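Local coordinates for FAD-binding oxidoreductase (Gulosibacter chungangensis, PDB 7PBG), which oxidises 4-ethylphenol as a flavoprotein oxidase with covalently held FAD, a dehydrogenation associated with formation of 4-vinylphenol, at residues G160-H165 with A173-W178; G86-G91 with L153-V158. One frame throughout, in Å; residues are numbered along the deposited sequence.

Interaction 1: G160-H165 with A173-W178. With FAD (flavin-adenine dinucleotide), chain C.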
ATOM      1  N   GLY A 160      -7.623 -13.747  -6.758  1.00 18.31           N
ATOM      2  CA  GLY A 160      -6.941 -13.726  -8.064  1.00 18.42           C
ATOM      3  C   GLY A 160      -6.918 -12.331  -8.658  1.00 20.57           C
ATOM      4  O   GLY A 160      -5.892 -11.866  -9.165  1.00 18.35           O
ATOM      5  N   ASN A 161      -8.033 -11.601  -8.560  1.00 17.85           N
ATOM      6  CA  ASN A 161      -8.090 -10.234  -9.101  1.00 19.01           C
ATOM      7  C   ASN A 161      -7.051  -9.391  -8.353  1.00 20.64           C
ATOM      8  O   ASN A 161      -6.334  -8.598  -8.981  1.00 17.34           O
ATOM      9  CB  ASN A 161      -9.515  -9.710  -8.950  1.00 20.03           C
ATOM     10  CG  ASN A 161      -9.640  -8.307  -9.471  1.00 21.60           C
ATOM     11  OD1 ASN A 161      -9.296  -7.336  -8.763  1.00 22.16           O
ATOM     12  ND2 ASN A 161     -10.127  -8.199 -10.692  1.00 18.93           N
ATOM     13  N   THR A 162      -7.001  -9.521  -7.027  1.00 18.74           N
ATOM     14  CA  THR A 162      -6.067  -8.770  -6.174  1.00 17.54           C
ATOM     15  C   THR A 162      -4.650  -9.011  -6.666  1.00 18.72           C
ATOM     16  O   THR A 162      -3.878  -8.017  -6.680  1.00 19.61           O
ATOM     17  CB  THR A 162      -6.293  -9.074  -4.690  1.00 18.83           C
ATOM     18  OG1 THR A 162      -7.624  -8.694  -4.343  1.00 18.84           O
ATOM     19  CG2 THR A 162      -5.363  -8.303  -3.800  1.00 20.81           C
ATOM     20  N   MET A 163      -4.300 -10.265  -6.941  1.00 17.48           N
ATOM     21  CA  MET A 163      -2.900 -10.619  -7.320  1.00 21.96           C
ATOM     22  C   MET A 163      -2.516  -9.964  -8.654  1.00 22.08           C
ATOM     23  O   MET A 163      -1.293  -9.886  -8.942  1.00 21.34           O
ATOM     24  CB  MET A 163      -2.687 -12.119  -7.468  1.00 23.00           C
ATOM     25  CG  MET A 163      -3.159 -12.951  -6.331  1.00 34.55           C
ATOM     26  SD  MET A 163      -2.015 -12.977  -4.992  1.00 38.20           S
ATOM     27  CE  MET A 163      -0.560 -13.844  -5.604  1.00 26.71           C
ATOM     28  N   GLU A 164      -3.476  -9.500  -9.453  1.00 19.30           N
ATOM     29  CA  GLU A 164      -3.224  -8.758 -10.709  1.00 19.14           C
ATOM     30  C   GLU A 164      -3.284  -7.240 -10.497  1.00 18.07           C
ATOM     31  O   GLU A 164      -3.252  -6.520 -11.490  1.00 18.76           O
ATOM     32  CB  GLU A 164      -4.257  -9.148 -11.774  1.00 19.74           C
ATOM     33  CG  GLU A 164      -3.874 -10.438 -12.455  1.00 21.08           C
ATOM     34  CD  GLU A 164      -2.769 -10.252 -13.494  1.00 20.06           C
ATOM     35  OE1 GLU A 164      -1.606 -10.648 -13.193  1.00 23.76           O
ATOM     36  OE2 GLU A 164      -3.075  -9.740 -14.623  1.00 21.34           O
ATOM     37  N   HIS A 165      -3.412  -6.748  -9.256  1.00 19.29           N
ATOM     38  CA  HIS A 165      -3.685  -5.323  -8.991  1.00 19.02           C
ATOM     39  C   HIS A 165      -4.956  -4.955  -9.731  1.00 17.91           C
ATOM     40  O   HIS A 165      -5.057  -3.853 -10.320  1.00 20.12           O
ATOM     41  CB  HIS A 165      -2.503  -4.379  -9.376  1.00 20.74           C
ATOM     42  CG  HIS A 165      -2.529  -3.078  -8.613  1.00 25.16           C
ATOM     43  ND1 HIS A 165      -3.293  -1.984  -9.012  1.00 33.01           N
ATOM     44  CD2 HIS A 165      -1.886  -2.679  -7.494  1.00 29.17           C
ATOM     45  CE1 HIS A 165      -3.097  -0.979  -8.170  1.00 28.93           C
ATOM     46  NE2 HIS A 165      -2.225  -1.384  -7.247  1.00 28.70           N
ATOM     47  N   ALA A 173     -12.191   0.519  -4.315  1.00 17.02           N
ATOM     48  CA  ALA A 173     -11.906   0.026  -5.688  1.00 16.92           C
ATOM     49  C   ALA A 173     -10.506  -0.583  -5.774  1.00 18.66           C
ATOM     50  O   ALA A 173     -10.277  -1.424  -6.665  1.00 18.37           O
ATOM     51  CB  ALA A 173     -12.097   1.151  -6.683  1.00 20.07           C
ATOM     52  N   ASP A 174      -9.540  -0.062  -5.024  1.00 19.71           N
ATOM     53  CA  ASP A 174      -8.127  -0.519  -5.136  1.00 20.82           C
ATOM     54  C   ASP A 174      -7.954  -1.770  -4.271  1.00 19.44           C
ATOM     55  O   ASP A 174      -7.654  -1.683  -3.079  1.00 19.81           O
ATOM     56  CB  ASP A 174      -7.142   0.573  -4.701  1.00 20.95           C
ATOM     57  CG  ASP A 174      -5.689   0.248  -4.993  1.00 23.60           C
ATOM     58  OD1 ASP A 174      -5.397  -0.898  -5.293  1.00 21.34           O
ATOM     59  OD2 ASP A 174      -4.851   1.168  -5.005  1.00 26.38           O
ATOM     60  N   HIS A 175      -8.145  -2.915  -4.884  1.00 21.81           N
ATOM     61  CA  HIS A 175      -8.157  -4.222  -4.212  1.00 20.49           C
ATOM     62  C   HIS A 175      -6.838  -4.428  -3.485  1.00 19.60           C
ATOM     63  O   HIS A 175      -6.855  -4.928  -2.371  1.00 19.70           O
ATOM     64  CB  HIS A 175      -8.493  -5.299  -5.240  1.00 20.16           C
ATOM     65  CG  HIS A 175      -9.865  -5.129  -5.803  1.00 18.96           C
ATOM     66  ND1 HIS A 175     -10.305  -5.837  -6.893  1.00 18.48           N
ATOM     67  CD2 HIS A 175     -10.888  -4.299  -5.449  1.00 18.95           C
ATOM     68  CE1 HIS A 175     -11.550  -5.509  -7.132  1.00 19.01           C
ATOM     69  NE2 HIS A 175     -11.942  -4.558  -6.263  1.00 18.91           N
ATOM     70  N   SER A 176      -5.752  -3.949  -4.046  1.00 19.44           N
ATOM     71  CA  SER A 176      -4.414  -4.115  -3.431  1.00 21.16           C
ATOM     72  C   SER A 176      -4.329  -3.348  -2.117  1.00 19.70           C
ATOM     73  O   SER A 176      -3.567  -3.757  -1.252  1.00 19.62           O
ATOM     74  CB  SER A 176      -3.297  -3.684  -4.333  1.00 21.83           C
ATOM     75  OG  SER A 176      -3.259  -2.285  -4.430  1.00 23.48           O
ATOM     76  N   MET A 177      -5.037  -2.242  -1.981  1.00 20.13           N
ATOM     77  CA  MET A 177      -5.040  -1.416  -0.745  1.00 21.52           C
ATOM     78  C   MET A 177      -5.756  -2.149   0.391  1.00 19.26           C
ATOM     79  O   MET A 177      -5.306  -2.076   1.548  1.00 22.33           O
ATOM     80  CB  MET A 177      -5.767  -0.097  -1.029  1.00 24.30           C
ATOM     81  CG  MET A 177      -5.881   0.867   0.127  1.00 29.33           C
ATOM     82  SD  MET A 177      -6.467   2.489  -0.542  1.00 37.00           S
ATOM     83  CE  MET A 177      -5.595   2.600  -2.097  1.00 28.82           C
ATOM     84  N   TRP A 178      -6.783  -2.911   0.077  1.00 18.93           N
ATOM     85  CA  TRP A 178      -7.637  -3.545   1.107  1.00 17.60           C
ATOM     86  C   TRP A 178      -7.264  -4.991   1.392  1.00 18.38           C
ATOM     87  O   TRP A 178      -7.723  -5.501   2.414  1.00 18.37           O
ATOM     88  CB  TRP A 178      -9.099  -3.326   0.741  1.00 18.33           C
ATOM     89  CG  TRP A 178      -9.314  -1.864   0.566  1.00 17.91           C
ATOM     90  CD1 TRP A 178      -9.505  -1.186  -0.606  1.00 19.25           C
ATOM     91  CD2 TRP A 178      -9.198  -0.870   1.595  1.00 18.54           C
ATOM     92  NE1 TRP A 178      -9.583   0.150  -0.358  1.00 19.76           N
ATOM     93  CE2 TRP A 178      -9.411   0.380   0.975  1.00 20.97           C
ATOM     94  CE3 TRP A 178      -8.974  -0.915   2.979  1.00 19.38           C
ATOM     95  CZ2 TRP A 178      -9.397   1.578   1.680  1.00 19.95           C
ATOM     96  CZ3 TRP A 178      -8.938   0.277   3.677  1.00 22.31           C
ATOM     97  CH2 TRP A 178      -9.140   1.499   3.032  1.00 21.01           C
TER
HETATM   98  PA  FAD C 601      -6.987 -15.456 -11.761  1.00 17.83           P
HETATM   99  O1A FAD C 601      -7.020 -15.769 -13.222  1.00 19.12           O
HETATM  100  O2A FAD C 601      -7.264 -16.567 -10.778  1.00 18.25           O
HETATM  101  O5B FAD C 601      -5.573 -14.864 -11.427  1.00 16.85           O
HETATM  102  C5B FAD C 601      -4.953 -13.889 -12.254  1.00 16.90           C
HETATM  103  C4B FAD C 601      -3.459 -14.042 -12.099  1.00 18.48           C
HETATM  104  O4B FAD C 601      -3.051 -13.741 -10.732  1.00 18.57           O
HETATM  105  C3B FAD C 601      -2.895 -15.449 -12.352  1.00 18.55           C
HETATM  106  O3B FAD C 601      -2.705 -15.690 -13.744  1.00 20.59           O
HETATM  107  C2B FAD C 601      -1.623 -15.454 -11.490  1.00 17.53           C
HETATM  108  O2B FAD C 601      -0.582 -14.799 -12.190  1.00 19.38           O
HETATM  109  C1B FAD C 601      -2.083 -14.666 -10.267  1.00 18.00           C
HETATM  110  N9A FAD C 601      -2.679 -15.463  -9.227  1.00 19.11           N
HETATM  111  C8A FAD C 601      -4.011 -15.626  -9.009  1.00 18.78           C
HETATM  112  N7A FAD C 601      -4.251 -16.385  -7.981  1.00 19.27           N
HETATM  113  C5A FAD C 601      -3.015 -16.793  -7.535  1.00 17.77           C
HETATM  114  C6A FAD C 601      -2.622 -17.571  -6.442  1.00 18.35           C
HETATM  115  N6A FAD C 601      -3.492 -18.182  -5.628  1.00 18.32           N
HETATM  116  N1A FAD C 601      -1.295 -17.766  -6.274  1.00 20.84           N
HETATM  117  C2A FAD C 601      -0.429 -17.141  -7.113  1.00 20.42           C
HETATM  118  N3A FAD C 601      -0.690 -16.357  -8.151  1.00 20.79           N
HETATM  119  C4A FAD C 601      -2.023 -16.225  -8.309  1.00 18.14           C
HETATM  120  N1  FAD C 601     -10.446  -6.642 -14.241  1.00 17.95           N
HETATM  121  C2  FAD C 601     -10.497  -5.788 -13.234  1.00 15.61           C
HETATM  122  O2  FAD C 601      -9.615  -5.793 -12.336  1.00 16.24           O
HETATM  123  N3  FAD C 601     -11.533  -4.942 -13.080  1.00 17.11           N
HETATM  124  C4  FAD C 601     -12.545  -4.844 -13.992  1.00 19.16           C
HETATM  125  O4  FAD C 601     -13.514  -4.096 -13.761  1.00 23.78           O
HETATM  126  C4X FAD C 601     -12.511  -5.686 -15.088  1.00 20.22           C
HETATM  127  N5  FAD C 601     -13.471  -5.579 -15.968  1.00 21.11           N
HETATM  128  C5X FAD C 601     -13.417  -6.436 -17.040  1.00 19.81           C
HETATM  129  C6  FAD C 601     -14.449  -6.360 -17.985  1.00 20.38           C
HETATM  130  C7  FAD C 601     -14.511  -7.219 -19.066  1.00 19.88           C
HETATM  131  C7M FAD C 601     -15.657  -7.106 -20.050  1.00 20.17           C
HETATM  132  C8  FAD C 601     -13.506  -8.201 -19.202  1.00 19.02           C
HETATM  133  C8M FAD C 601     -13.529  -9.154 -20.358  1.00 21.45           C
HETATM  134  C9  FAD C 601     -12.466  -8.263 -18.297  1.00 19.25           C
HETATM  135  C9A FAD C 601     -12.396  -7.402 -17.186  1.00 17.27           C
HETATM  136  N10 FAD C 601     -11.395  -7.478 -16.223  1.00 19.66           N
HETATM  137  C10 FAD C 601     -11.427  -6.624 -15.129  1.00 18.36           C
HETATM  138  C1' FAD C 601     -10.337  -8.521 -16.266  1.00 17.57           C
HETATM  139  C2' FAD C 601     -10.723  -9.812 -15.526  1.00 19.28           C
HETATM  140  O2' FAD C 601     -12.108 -10.199 -15.824  1.00 21.73           O
HETATM  141  C3' FAD C 601     -10.641  -9.739 -13.987  1.00 18.67           C
HETATM  142  O3' FAD C 601      -9.467  -9.069 -13.595  1.00 18.55           O
HETATM  143  C4' FAD C 601     -10.701 -11.086 -13.256  1.00 18.94           C
HETATM  144  O4' FAD C 601     -11.164 -10.894 -11.910  1.00 22.16           O
HETATM  145  C5' FAD C 601      -9.356 -11.762 -13.249  1.00 16.78           C
HETATM  146  O5' FAD C 601      -9.478 -13.191 -13.249  1.00 19.89           O
HETATM  147  P   FAD C 601      -9.507 -14.026 -11.888  1.00 19.61           P
HETATM  148  O1P FAD C 601     -10.123 -15.363 -12.175  1.00 19.52           O
HETATM  149  O2P FAD C 601     -10.159 -13.149 -10.868  1.00 19.17           O
HETATM  150  O3P FAD C 601      -7.964 -14.207 -11.506  1.00 18.08           O
HETATM  151  O   HOH W   1      -2.497   0.507  -5.414  1.00 38.33           O

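Interaction 2: G86-G91 with L153-V158. With FAD (flavin-adenine dinucleotide), chain C.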
ATOM      1  N   GLY A  86      -9.104 -18.440  -9.858  1.00 18.20           N
ATOM      2  CA  GLY A  86     -10.251 -18.739 -10.715  1.00 19.62           C
ATOM      3  C   GLY A  86      -9.816 -19.063 -12.131  1.00 19.99           C
ATOM      4  O   GLY A  86     -10.535 -19.842 -12.805  1.00 20.82           O
ATOM      5  N   GLY A  87      -8.708 -18.493 -12.581  1.00 18.92           N
ATOM      6  CA  GLY A  87      -8.231 -18.687 -13.964  1.00 20.46           C
ATOM      7  C   GLY A  87      -9.096 -17.986 -15.006  1.00 20.80           C
ATOM      8  O   GLY A  87      -9.130 -18.434 -16.151  1.00 23.01           O
ATOM      9  N   ARG A  88      -9.850 -16.968 -14.614  1.00 18.50           N
ATOM     10  CA  ARG A  88     -10.697 -16.185 -15.533  1.00 19.35           C
ATOM     11  C   ARG A  88     -10.070 -14.816 -15.828  1.00 17.94           C
ATOM     12  O   ARG A  88     -10.838 -13.844 -16.004  1.00 19.04           O
ATOM     13  CB  ARG A  88     -12.120 -16.131 -14.972  1.00 21.46           C
ATOM     14  CG  ARG A  88     -12.728 -17.516 -14.810  1.00 24.76           C
ATOM     15  CD  ARG A  88     -14.112 -17.532 -14.221  1.00 27.31           C
ATOM     16  NE  ARG A  88     -14.566 -18.903 -14.025  1.00 30.55           N
ATOM     17  CZ  ARG A  88     -14.232 -19.705 -13.013  1.00 34.79           C
ATOM     18  NH1 ARG A  88     -13.486 -19.276 -12.007  1.00 31.63           N
ATOM     19  NH2 ARG A  88     -14.678 -20.951 -13.002  1.00 36.20           N
ATOM     20  N   ASN A  89      -8.752 -14.764 -16.006  1.00 16.35           N
ATOM     21  CA  ASN A  89      -8.031 -13.489 -16.286  1.00 17.48           C
ATOM     22  C   ASN A  89      -8.209 -13.130 -17.774  1.00 19.07           C
ATOM     23  O   ASN A  89      -7.211 -12.912 -18.461  1.00 19.53           O
ATOM     24  CB  ASN A  89      -6.596 -13.611 -15.815  1.00 18.29           C
ATOM     25  CG  ASN A  89      -5.908 -12.275 -15.604  1.00 17.94           C
ATOM     26  OD1 ASN A  89      -6.566 -11.260 -15.312  1.00 18.71           O
ATOM     27  ND2 ASN A  89      -4.594 -12.266 -15.740  1.00 17.48           N
ATOM     28  N   LEU A  90      -9.462 -13.066 -18.237  1.00 18.21           N
ATOM     29  CA  LEU A  90      -9.811 -12.760 -19.628  1.00 19.91           C
ATOM     30  C   LEU A  90      -9.241 -11.401 -19.991  1.00 18.88           C
ATOM     31  O   LEU A  90      -9.398 -10.436 -19.195  1.00 18.75           O
ATOM     32  CB  LEU A  90     -11.326 -12.770 -19.794  1.00 21.78           C
ATOM     33  CG  LEU A  90     -11.972 -14.135 -19.611  1.00 22.82           C
ATOM     34  CD1 LEU A  90     -13.460 -13.945 -19.723  1.00 21.40           C
ATOM     35  CD2 LEU A  90     -11.461 -15.165 -20.608  1.00 22.92           C
ATOM     36  N   GLY A  91      -8.618 -11.345 -21.165  1.00 17.49           N
ATOM     37  CA  GLY A  91      -7.986 -10.140 -21.713  1.00 16.86           C
ATOM     38  C   GLY A  91      -6.524 -10.026 -21.356  1.00 17.56           C
ATOM     39  O   GLY A  91      -5.854  -9.082 -21.891  1.00 18.12           O
ATOM     40  N   LEU A 153     -17.115  -8.515 -13.524  1.00 20.31           N
ATOM     41  CA  LEU A 153     -17.719  -9.853 -13.725  1.00 19.93           C
ATOM     42  C   LEU A 153     -17.744 -10.632 -12.406  1.00 19.30           C
ATOM     43  O   LEU A 153     -16.703 -10.772 -11.762  1.00 20.03           O
ATOM     44  CB  LEU A 153     -16.915 -10.550 -14.824  1.00 21.22           C
ATOM     45  CG  LEU A 153     -16.953  -9.830 -16.165  1.00 23.10           C
ATOM     46  CD1 LEU A 153     -15.946 -10.460 -17.143  1.00 25.42           C
ATOM     47  CD2 LEU A 153     -18.340  -9.868 -16.742  1.00 23.68           C
ATOM     48  N   ASP A 154     -18.887 -11.215 -12.039  1.00 20.16           N
ATOM     49  CA  ASP A 154     -19.063 -11.758 -10.671  1.00 19.99           C
ATOM     50  C   ASP A 154     -18.345 -13.091 -10.458  1.00 19.72           C
ATOM     51  O   ASP A 154     -18.259 -13.541  -9.302  1.00 21.19           O
ATOM     52  CB  ASP A 154     -20.527 -11.859 -10.264  1.00 21.45           C
ATOM     53  CG  ASP A 154     -21.361 -12.891 -10.996  1.00 27.11           C
ATOM     54  OD1 ASP A 154     -20.825 -13.923 -11.383  1.00 26.57           O
ATOM     55  OD2 ASP A 154     -22.570 -12.724 -10.981  1.00 33.27           O
ATOM     56  N   TRP A 155     -17.807 -13.694 -11.516  1.00 19.30           N
ATOM     57  CA  TRP A 155     -17.002 -14.934 -11.455  1.00 19.99           C
ATOM     58  C   TRP A 155     -15.533 -14.629 -11.155  1.00 17.75           C
ATOM     59  O   TRP A 155     -14.764 -15.618 -10.998  1.00 19.26           O
ATOM     60  CB  TRP A 155     -17.107 -15.713 -12.785  1.00 19.48           C
ATOM     61  CG  TRP A 155     -16.719 -14.997 -14.040  1.00 20.83           C
ATOM     62  CD1 TRP A 155     -15.530 -14.375 -14.354  1.00 20.49           C
ATOM     63  CD2 TRP A 155     -17.527 -14.905 -15.240  1.00 21.43           C
ATOM     64  NE1 TRP A 155     -15.536 -13.941 -15.649  1.00 18.50           N
ATOM     65  CE2 TRP A 155     -16.767 -14.197 -16.199  1.00 20.85           C
ATOM     66  CE3 TRP A 155     -18.819 -15.320 -15.579  1.00 24.28           C
ATOM     67  CZ2 TRP A 155     -17.246 -13.929 -17.482  1.00 26.15           C
ATOM     68  CZ3 TRP A 155     -19.307 -15.023 -16.840  1.00 24.73           C
ATOM     69  CH2 TRP A 155     -18.519 -14.369 -17.783  1.00 24.07           C
ATOM     70  N   GLY A 156     -15.129 -13.363 -11.133  1.00 17.85           N
ATOM     71  CA  GLY A 156     -13.763 -12.978 -10.734  1.00 19.62           C
ATOM     72  C   GLY A 156     -13.445 -13.484  -9.337  1.00 18.08           C
ATOM     73  O   GLY A 156     -14.336 -13.492  -8.475  1.00 18.14           O
ATOM     74  N   SER A 157     -12.238 -13.986  -9.113  1.00 17.87           N
ATOM     75  CA  SER A 157     -11.719 -14.409  -7.784  1.00 17.41           C
ATOM     76  C   SER A 157     -11.317 -13.209  -6.922  1.00 18.10           C
ATOM     77  O   SER A 157     -10.521 -12.318  -7.383  1.00 16.74           O
ATOM     78  CB  SER A 157     -10.542 -15.363  -7.944  1.00 17.97           C
ATOM     79  OG  SER A 157      -9.848 -15.484  -6.724  1.00 17.68           O
ATOM     80  N   VAL A 158     -11.824 -13.109  -5.699  1.00 19.86           N
ATOM     81  CA  VAL A 158     -11.426 -11.979  -4.807  1.00 18.70           C
ATOM     82  C   VAL A 158      -9.912 -11.952  -4.725  1.00 18.61           C
ATOM     83  O   VAL A 158      -9.281 -10.866  -4.940  1.00 19.35           O
ATOM     84  CB  VAL A 158     -12.119 -12.106  -3.445  1.00 20.99           C
ATOM     85  CG1 VAL A 158     -11.727 -10.980  -2.485  1.00 22.18           C
ATOM     86  CG2 VAL A 158     -13.609 -12.214  -3.608  1.00 20.66           C
TER
HETATM   87  PA  FAD C 601      -6.987 -15.456 -11.761  1.00 17.83           P
HETATM   88  O1A FAD C 601      -7.020 -15.769 -13.222  1.00 19.12           O
HETATM   89  O2A FAD C 601      -7.264 -16.567 -10.778  1.00 18.25           O
HETATM   90  O5B FAD C 601      -5.573 -14.864 -11.427  1.00 16.85           O
HETATM   91  C5B FAD C 601      -4.953 -13.889 -12.254  1.00 16.90           C
HETATM   92  C4B FAD C 601      -3.459 -14.042 -12.099  1.00 18.48           C
HETATM   93  O4B FAD C 601      -3.051 -13.741 -10.732  1.00 18.57           O
HETATM   94  C3B FAD C 601      -2.895 -15.449 -12.352  1.00 18.55           C
HETATM   95  O3B FAD C 601      -2.705 -15.690 -13.744  1.00 20.59           O
HETATM   96  C2B FAD C 601      -1.623 -15.454 -11.490  1.00 17.53           C
HETATM   97  O2B FAD C 601      -0.582 -14.799 -12.190  1.00 19.38           O
HETATM   98  C1B FAD C 601      -2.083 -14.666 -10.267  1.00 18.00           C
HETATM   99  N9A FAD C 601      -2.679 -15.463  -9.227  1.00 19.11           N
HETATM  100  C8A FAD C 601      -4.011 -15.626  -9.009  1.00 18.78           C
HETATM  101  N7A FAD C 601      -4.251 -16.385  -7.981  1.00 19.27           N
HETATM  102  C5A FAD C 601      -3.015 -16.793  -7.535  1.00 17.77           C
HETATM  103  C6A FAD C 601      -2.622 -17.571  -6.442  1.00 18.35           C
HETATM  104  N6A FAD C 601      -3.492 -18.182  -5.628  1.00 18.32           N
HETATM  105  N1A FAD C 601      -1.295 -17.766  -6.274  1.00 20.84           N
HETATM  106  C2A FAD C 601      -0.429 -17.141  -7.113  1.00 20.42           C
HETATM  107  N3A FAD C 601      -0.690 -16.357  -8.151  1.00 20.79           N
HETATM  108  C4A FAD C 601      -2.023 -16.225  -8.309  1.00 18.14           C
HETATM  109  N1  FAD C 601     -10.446  -6.642 -14.241  1.00 17.95           N
HETATM  110  C2  FAD C 601     -10.497  -5.788 -13.234  1.00 15.61           C
HETATM  111  O2  FAD C 601      -9.615  -5.793 -12.336  1.00 16.24           O
HETATM  112  N3  FAD C 601     -11.533  -4.942 -13.080  1.00 17.11           N
HETATM  113  C4  FAD C 601     -12.545  -4.844 -13.992  1.00 19.16           C
HETATM  114  O4  FAD C 601     -13.514  -4.096 -13.761  1.00 23.78           O
HETATM  115  C4X FAD C 601     -12.511  -5.686 -15.088  1.00 20.22           C
HETATM  116  N5  FAD C 601     -13.471  -5.579 -15.968  1.00 21.11           N
HETATM  117  C5X FAD C 601     -13.417  -6.436 -17.040  1.00 19.81           C
HETATM  118  C6  FAD C 601     -14.449  -6.360 -17.985  1.00 20.38           C
HETATM  119  C7  FAD C 601     -14.511  -7.219 -19.066  1.00 19.88           C
HETATM  120  C7M FAD C 601     -15.657  -7.106 -20.050  1.00 20.17           C
HETATM  121  C8  FAD C 601     -13.506  -8.201 -19.202  1.00 19.02           C
HETATM  122  C8M FAD C 601     -13.529  -9.154 -20.358  1.00 21.45           C
HETATM  123  C9  FAD C 601     -12.466  -8.263 -18.297  1.00 19.25           C
HETATM  124  C9A FAD C 601     -12.396  -7.402 -17.186  1.00 17.27           C
HETATM  125  N10 FAD C 601     -11.395  -7.478 -16.223  1.00 19.66           N
HETATM  126  C10 FAD C 601     -11.427  -6.624 -15.129  1.00 18.36           C
HETATM  127  C1' FAD C 601     -10.337  -8.521 -16.266  1.00 17.57           C
HETATM  128  C2' FAD C 601     -10.723  -9.812 -15.526  1.00 19.28           C
HETATM  129  O2' FAD C 601     -12.108 -10.199 -15.824  1.00 21.73           O
HETATM  130  C3' FAD C 601     -10.641  -9.739 -13.987  1.00 18.67           C
HETATM  131  O3' FAD C 601      -9.467  -9.069 -13.595  1.00 18.55           O
HETATM  132  C4' FAD C 601     -10.701 -11.086 -13.256  1.00 18.94           C
HETATM  133  O4' FAD C 601     -11.164 -10.894 -11.910  1.00 22.16           O
HETATM  134  C5' FAD C 601      -9.356 -11.762 -13.249  1.00 16.78           C
HETATM  135  O5' FAD C 601      -9.478 -13.191 -13.249  1.00 19.89           O
HETATM  136  P   FAD C 601      -9.507 -14.026 -11.888  1.00 19.61           P
HETATM  137  O1P FAD C 601     -10.123 -15.363 -12.175  1.00 19.52           O
HETATM  138  O2P FAD C 601     -10.159 -13.149 -10.868  1.00 19.17           O
HETATM  139  O3P FAD C 601      -7.964 -14.207 -11.506  1.00 18.08           O
HETATM  140  O   HOH W   2     -12.471 -16.614 -11.403  1.00 23.36           O
HETATM  141  O   HOH W   3     -13.284 -12.644 -16.437  1.00 25.33           O

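Interaction 1: G160-H165 with A173-W178
The imidazole of H175 turns its ND1 edge to the amide of N161, and the two planes stand 60° apart. H175 ND1 donates to N161 OD1 at 2.6 Å, the acceptor lying close to the ring plane; OD1, in contrast, is met from above its carbonyl plane. The H175 ring suits this place because its two nitrogens can serve two partners at once: NE2 bonds to D149. The amide of N161 is equally two-sided, with N161 ND2 giving one hydrogen to FAD O4' at 3.1 Å and one to the flavin carbonyl FAD O2 at 3.0 Å. Its CG lies anti to the backbone N (chi1 179°), which carries the amide off the helix to lie between the cofactor and H175. A leucine at N161 would fill similar space but would probably leave FAD O2, FAD O4' and H175 ND1 without these partners. Helix 158-163 closes in a Schellman motif whose C-prime residue is H165, with positive phi, within the FAD-binding domain of the PCMH type. That turn brings the H165 ring beside the start of helix 175-178, where H165 CD2 is 3.6 Å from S176 CB. D174 is the N-cap there: D174 OD1 accepts from S176 OG at 2.7 Å and, weakly, from S176 N. A water lies in the ring plane at the edge of H165, 2.6 Å from H165 NE2, and donates to D174 OD2. Between these polar groups T162 packs on the helix start, T162 OG1 3.6 Å from H175 CB while bonding back to V158 O, and its methyl lies near the H175 carbonyl.

Interaction 2: G86-G91 with L153-V158
Apolar packing between the two loops centres on W155, whose indole is approached obliquely by the R88 chain: R88 CD lies 3.5 Å from W155 CD1, and the guanidinium plane is turned 45° from the ring. The chain of R88 runs extended from CG to NE (chi2 178°), which lays its methylenes along the pyrrole side of the indole while the charged end travels on. A long aliphatic stem with a polar head suits a residue that must cover an aromatic and still reach water. L90 adds a looser touch, L90 CD1 4.4 Å from W155 CZ2, and the CB of S157 meets the backbone of G86.

Water-mediated bonds do the polar joining. One water accepts from R88 NH1 and donates to W155 O and FAD O1P. A second lies in the indole plane at W155 NE1, 2.7 Å away, donates to R88 O and also bonds to FAD O2'.

Direct bonds go to the cofactor, all four from backbone amides. G86 N and G87 N both donate to FAD O2A, the latter at 3.0 Å and nearly straight (173°); R88 N reaches FAD O1P, and S157 N reaches FAD O2P at 2.8 Å. Glycine fits here for steric reasons: a CB on G86 would run into FAD O1P, one on G156 into FAD O4', and G87 has positive phi. S157 is the N-cap of helix 158-163, its OG bonded to G160 N. The glycine-rich loop after strand 81-84 and the type I turn L153 to G156 thus clasp the diphosphate in this PCMH-type FAD-binding domain.

The diphosphate's negative charge is probably stabilised in good part by these backbone N-H groups and the helix start, with the R88 guanidinium contributing through water.

How the interactions relate
The two contacts are in series along the chain, interaction 2 closing at V158 just before interaction 1 opens at G160, so helix 158-163 joins them: its N-terminal end belongs to 153-158 and most of its length to 160-165. Their centres are 12 Å apart, all four segments fall within the FAD-binding domain, and both touch the cofactor. Interaction 2 grips the diphosphate, between the loop after strand 81-84 and the helix start; interaction 1 bonds to the ribityl chain and flavin through N161, packs M163 and E164 against the adenosine part and backs onto helix 175-178. A probable hydrogen bond from N89 ND2 to E164 OE2 (3.2 Å) links them directly. Together they line overlapping stretches of one extended FAD.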